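Local structure of Myo-inositol phosphohydrolase (Mitsuokella multacida, 4WU3) at residues Leu209-His214 with Asp219-Lys224; Arg354-Met359 with Leu405-Gln410. The protein probably removes phosphate from inositol phosphates such as phytate as a protein-tyrosine-phosphatase-like enzyme, and binds inositol-(1,3,4,5)-tetrakisphosphate. The protein carries 2 engineered substitutions. All coordinates share one frame; numbering follows the deposited sequence.

Contact 1: Leu209-His214 with Asp219-Lys224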
# COMPACT_ATOMS: atom_id res chain seq x y z
N LEU A 209 -18.09 12.64 0.47
CA LEU A 209 -17.46 11.38 0.14
C LEU A 209 -16.69 10.94 1.34
O LEU A 209 -15.90 11.72 1.86
CB LEU A 209 -16.46 11.55 -1.00
CG LEU A 209 -17.07 11.88 -2.34
CD1 LEU A 209 -15.96 12.01 -3.36
CD2 LEU A 209 -18.06 10.80 -2.72
N THR A 210 -16.88 9.71 1.79
CA THR A 210 -16.23 9.23 3.00
C THR A 210 -14.86 8.59 2.71
O THR A 210 -14.70 7.38 2.81
CB THR A 210 -17.14 8.26 3.74
OG1 THR A 210 -17.64 7.27 2.82
CG2 THR A 210 -18.32 9.02 4.33
N LEU A 211 -13.87 9.42 2.39
CA LEU A 211 -12.55 8.93 1.97
C LEU A 211 -11.59 8.78 3.14
O LEU A 211 -11.46 9.67 3.98
CB LEU A 211 -11.90 9.89 0.97
CG LEU A 211 -12.73 10.21 -0.26
CD1 LEU A 211 -11.90 11.02 -1.25
CD2 LEU A 211 -13.23 8.93 -0.90
N GLN A 212 -10.90 7.64 3.18
CA GLN A 212 -9.91 7.37 4.20
C GLN A 212 -8.72 8.29 3.99
O GLN A 212 -8.24 8.45 2.86
CB GLN A 212 -9.43 5.91 4.14
CG GLN A 212 -10.52 4.87 4.27
CD GLN A 212 -11.08 4.77 5.68
OE1 GLN A 212 -10.33 4.60 6.64
NE2 GLN A 212 -12.40 4.88 5.81
N ASP A 213 -8.22 8.86 5.08
CA ASP A 213 -7.02 9.66 5.04
C ASP A 213 -5.89 8.81 4.49
O ASP A 213 -5.80 7.61 4.77
CB ASP A 213 -6.70 10.17 6.44
CG ASP A 213 -5.76 11.36 6.45
OD1 ASP A 213 -5.16 11.69 5.40
OD2 ASP A 213 -5.61 11.96 7.52
N HIS A 214 -5.03 9.44 3.69
CA HIS A 214 -3.80 8.84 3.17
C HIS A 214 -3.90 8.08 1.84
O HIS A 214 -2.88 7.72 1.27
CB HIS A 214 -3.16 7.94 4.23
CG HIS A 214 -2.86 8.64 5.52
ND1 HIS A 214 -1.97 9.69 5.61
CD2 HIS A 214 -3.32 8.43 6.77
CE1 HIS A 214 -1.91 10.11 6.86
NE2 HIS A 214 -2.72 9.36 7.59
N ASP A 219 -12.77 3.38 -6.74
CA ASP A 219 -13.56 3.59 -7.96
C ASP A 219 -15.04 3.98 -7.73
O ASP A 219 -15.53 4.89 -8.39
CB ASP A 219 -13.47 2.34 -8.86
CG ASP A 219 -12.08 2.12 -9.44
OD1 ASP A 219 -11.17 2.94 -9.20
OD2 ASP A 219 -11.89 1.10 -10.15
N PRO A 220 -15.75 3.27 -6.84
CA PRO A 220 -17.17 3.61 -6.67
C PRO A 220 -17.39 5.04 -6.16
O PRO A 220 -18.42 5.65 -6.49
CB PRO A 220 -17.67 2.59 -5.63
CG PRO A 220 -16.71 1.46 -5.72
CD PRO A 220 -15.38 2.04 -6.11
N ASP A 221 -16.44 5.56 -5.38
CA ASP A 221 -16.48 6.95 -4.90
C ASP A 221 -16.14 7.97 -6.00
O ASP A 221 -16.65 9.08 -6.01
CB ASP A 221 -15.51 7.12 -3.73
CG ASP A 221 -16.11 6.67 -2.41
OD1 ASP A 221 -17.33 6.85 -2.22
OD2 ASP A 221 -15.37 6.15 -1.56
N VAL A 222 -15.25 7.58 -6.90
CA VAL A 222 -15.05 8.35 -8.11
C VAL A 222 -16.38 8.38 -8.88
O VAL A 222 -16.83 9.44 -9.29
CB VAL A 222 -13.93 7.77 -8.99
CG1 VAL A 222 -13.77 8.58 -10.27
CG2 VAL A 222 -12.62 7.73 -8.21
N ASP A 223 -17.03 7.23 -9.05
CA ASP A 223 -18.31 7.20 -9.79
C ASP A 223 -19.35 8.12 -9.15
O ASP A 223 -20.11 8.82 -9.84
CB ASP A 223 -18.90 5.78 -9.82
CG ASP A 223 -18.29 4.88 -10.89
OD1 ASP A 223 -17.40 5.31 -11.65
OD2 ASP A 223 -18.72 3.71 -10.97
N LYS A 224 -19.39 8.09 -7.82
CA LYS A 224 -20.34 8.88 -7.07
C LYS A 224 -20.07 10.37 -7.27
O LYS A 224 -20.99 11.14 -7.50
CB LYS A 224 -20.28 8.52 -5.59
CG LYS A 224 -21.27 9.30 -4.76
CD LYS A 224 -21.18 8.98 -3.28
CE LYS A 224 -22.34 9.63 -2.54
NZ LYS A 224 -21.96 10.00 -1.15
O HOH W 1 -18.35 7.88 0.02
O HOH W 2 -16.26 5.28 0.79

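Contact 2: Arg354-Met359 with Leu405-Gln410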
# COMPACT_ATOMS: atom_id res chain seq x y z
N ARG A 354 -35.15 -26.06 11.80
CA ARG A 354 -34.27 -25.55 12.84
C ARG A 354 -34.83 -24.26 13.45
O ARG A 354 -35.49 -23.47 12.77
CB ARG A 354 -32.89 -25.30 12.25
CG ARG A 354 -31.80 -24.98 13.27
CD ARG A 354 -30.41 -25.14 12.66
NE ARG A 354 -30.26 -24.42 11.39
CZ ARG A 354 -29.51 -23.33 11.23
NH1 ARG A 354 -28.82 -22.81 12.24
NH2 ARG A 354 -29.46 -22.75 10.03
N ASN A 355 -34.60 -24.06 14.74
CA ASN A 355 -34.97 -22.83 15.44
C ASN A 355 -36.45 -22.46 15.33
O ASN A 355 -36.81 -21.27 15.27
CB ASN A 355 -34.12 -21.66 14.94
CG ASN A 355 -32.64 -21.85 15.23
OD1 ASN A 355 -32.27 -22.42 16.25
ND2 ASN A 355 -31.79 -21.37 14.33
N PHE A 356 -37.30 -23.49 15.32
CA PHE A 356 -38.74 -23.31 15.20
C PHE A 356 -39.31 -22.93 16.54
O PHE A 356 -38.94 -23.52 17.55
CB PHE A 356 -39.43 -24.60 14.74
CG PHE A 356 -40.95 -24.50 14.71
CD1 PHE A 356 -41.59 -23.93 13.63
CD2 PHE A 356 -41.72 -24.98 15.76
CE1 PHE A 356 -42.97 -23.83 13.60
CE2 PHE A 356 -43.10 -24.89 15.72
CZ PHE A 356 -43.73 -24.31 14.64
N ARG A 357 -40.21 -21.95 16.56
CA ARG A 357 -40.91 -21.59 17.80
C ARG A 357 -42.20 -20.87 17.50
O ARG A 357 -42.34 -20.25 16.44
CB ARG A 357 -40.03 -20.72 18.70
CG ARG A 357 -39.71 -19.34 18.15
CD ARG A 357 -38.49 -19.33 17.23
NE ARG A 357 -37.98 -17.98 17.04
CZ ARG A 357 -36.98 -17.66 16.23
NH1 ARG A 357 -36.36 -18.56 15.51
NH2 ARG A 357 -36.59 -16.42 16.10
N THR A 358 -43.14 -20.96 18.43
CA THR A 358 -44.34 -20.12 18.40
C THR A 358 -44.34 -19.33 19.68
O THR A 358 -43.56 -19.59 20.59
CB THR A 358 -45.66 -20.93 18.27
OG1 THR A 358 -45.99 -21.56 19.52
CG2 THR A 358 -45.55 -21.98 17.18
N MET A 359 -45.22 -18.34 19.77
CA MET A 359 -45.30 -17.52 20.96
C MET A 359 -45.95 -18.28 22.11
O MET A 359 -46.04 -17.76 23.23
CB MET A 359 -46.05 -16.23 20.67
CG MET A 359 -45.35 -15.37 19.63
SD MET A 359 -43.69 -14.92 20.18
CE MET A 359 -42.67 -16.17 19.42
N LEU A 405 -46.95 -27.72 9.47
CA LEU A 405 -48.35 -27.52 9.13
C LEU A 405 -49.34 -27.84 10.25
O LEU A 405 -50.14 -27.00 10.61
CB LEU A 405 -48.71 -28.33 7.89
CG LEU A 405 -48.42 -27.60 6.58
CD1 LEU A 405 -48.59 -28.56 5.41
CD2 LEU A 405 -49.36 -26.41 6.46
N PRO A 406 -49.29 -29.07 10.79
CA PRO A 406 -50.27 -29.40 11.84
C PRO A 406 -50.07 -28.56 13.09
O PRO A 406 -51.04 -28.23 13.76
CB PRO A 406 -50.00 -30.88 12.14
CG PRO A 406 -48.62 -31.14 11.63
CD PRO A 406 -48.42 -30.21 10.47
N VAL A 407 -48.82 -28.23 13.41
CA VAL A 407 -48.54 -27.43 14.59
C VAL A 407 -49.17 -26.05 14.46
O VAL A 407 -49.86 -25.59 15.37
CB VAL A 407 -47.03 -27.31 14.86
CG1 VAL A 407 -46.75 -26.36 16.02
CG2 VAL A 407 -46.44 -28.67 15.17
N LEU A 408 -48.94 -25.39 13.32
CA LEU A 408 -49.46 -24.04 13.14
C LEU A 408 -50.98 -24.03 13.05
O LEU A 408 -51.63 -23.20 13.67
CB LEU A 408 -48.84 -23.35 11.92
CG LEU A 408 -47.33 -23.11 11.96
CD1 LEU A 408 -46.91 -22.30 10.75
CD2 LEU A 408 -46.89 -22.40 13.23
N LYS A 409 -51.54 -24.97 12.30
CA LYS A 409 -52.99 -25.08 12.20
C LYS A 409 -53.61 -25.39 13.55
O LYS A 409 -54.70 -24.92 13.86
CB LYS A 409 -53.36 -26.13 11.18
CG LYS A 409 -53.07 -25.67 9.77
CD LYS A 409 -53.29 -26.77 8.76
CE LYS A 409 -53.22 -26.22 7.35
NZ LYS A 409 -53.44 -27.30 6.35
N GLN A 410 -52.91 -26.16 14.37
CA GLN A 410 -53.34 -26.40 15.74
C GLN A 410 -53.53 -25.08 16.51
O GLN A 410 -54.50 -24.93 17.23
CB GLN A 410 -52.31 -27.27 16.46
CG GLN A 410 -52.67 -27.60 17.90
CD GLN A 410 -53.87 -28.51 17.97
OE1 GLN A 410 -53.87 -29.61 17.40
NE2 GLN A 410 -54.90 -28.08 18.68

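Contact 1: Leu209-His214 with Asp219-Lys224
Leu209 and Leu211 lie on strand segment 209-211, which runs nearly antiparallel (154°) to helix segment 219-224, the axes 9.5 Å apart at closest approach; the leucine CD2 methyls reach the helix. This is a strand-loop-helix connection at the edge of the mixed sheet in the first of two PTP-like phytase regions. Asp221 reaches across from the helix, and two waters join its carboxylate to the backbone of Thr210, the centre of an inverse gamma turn. Water 1 accepts from Thr210 N at 2.9 Å and lies 2.7 Å from Asp221 OD1; water 2 lies 2.7 Å from Asp221 OD2 and only weakly meets Thr210 O. Each carboxylate oxygen thus has its own bridge. The leucines supply the apolar part. Leu209 CD2 touches the aliphatic chain of Lys224 at CD, 3.7 Å away, the two side chains lying alongside with opposed headings. Lys224 is extended as far as CE (CG anti to N, chi1 -179°) and bent at its last torsion, carrying NZ past Leu209 to a salt bridge with Glu149 and a hydrogen bond to Arg208 O. Phe252 of helix 247-261 touches both leucines. Beside the carboxylate, Leu211 CD2 packs 3.6 Å from Asp221 OD2.

Contact 2: Arg354-Met359 with Leu405-Gln410
Phe356 presents the far edge of its ring to helix 398-411, where Val407 and Leu408 receive it. Val407 CG1 sits near the ring plane, 3.9 Å from Phe356 CZ and equally close to CE2. On the other side of CZ, Leu408 CD2 lies 4.0 Å from that atom and also nears CE1, so the two methyls straddle the ring's tip. Phe356 gets there because its CG is anti to the backbone N (chi1 175°), which sends the ring out toward the helix. The contact packs helix 398-411 on the second five-stranded mixed sheet of this PTP-like fold, near its outermost strand 357-358, which pairs antiparallel with strand 390-393. One residue into that strand, Thr358 CG2 meets the same Leu408 CD2 at 4.2 Å, while Thr358 OG1 bonds to Gln411 OE1. With the ring cut back to an alanine here, Val407 CG1 would probably lose its partner and a gap would be likely to open beside Leu408 CD2. Behind the ring, the loop is braced by Arg357, whose NH1 donates to Asn355 O at 2.8 Å, almost straight (163°) and in the carbonyl plane; NH1 also reaches Gly543 O.

In the fold
From the N terminus, the chain passes through strand 205-211 and closes contact 1 after the seven-residue loop 212-218, where helix 219-230 turns back beside the strand it has just left. Contact 2 opens only later, in the second half of the chain, and closes over 45 residues that include strand 390-393, so the two lie in series and neither nests nor crosses. Each engages the outermost strand of a different five-stranded mixed sheet: 205-211 in the first, 357-358 in the second. Their nearest atoms are about 32 Å apart. Contact 1 includes His214 of a ligand pocket, whereas the Phe356 side chain in contact 2 is about 13 Å from a bound inositol tetrakisphosphate.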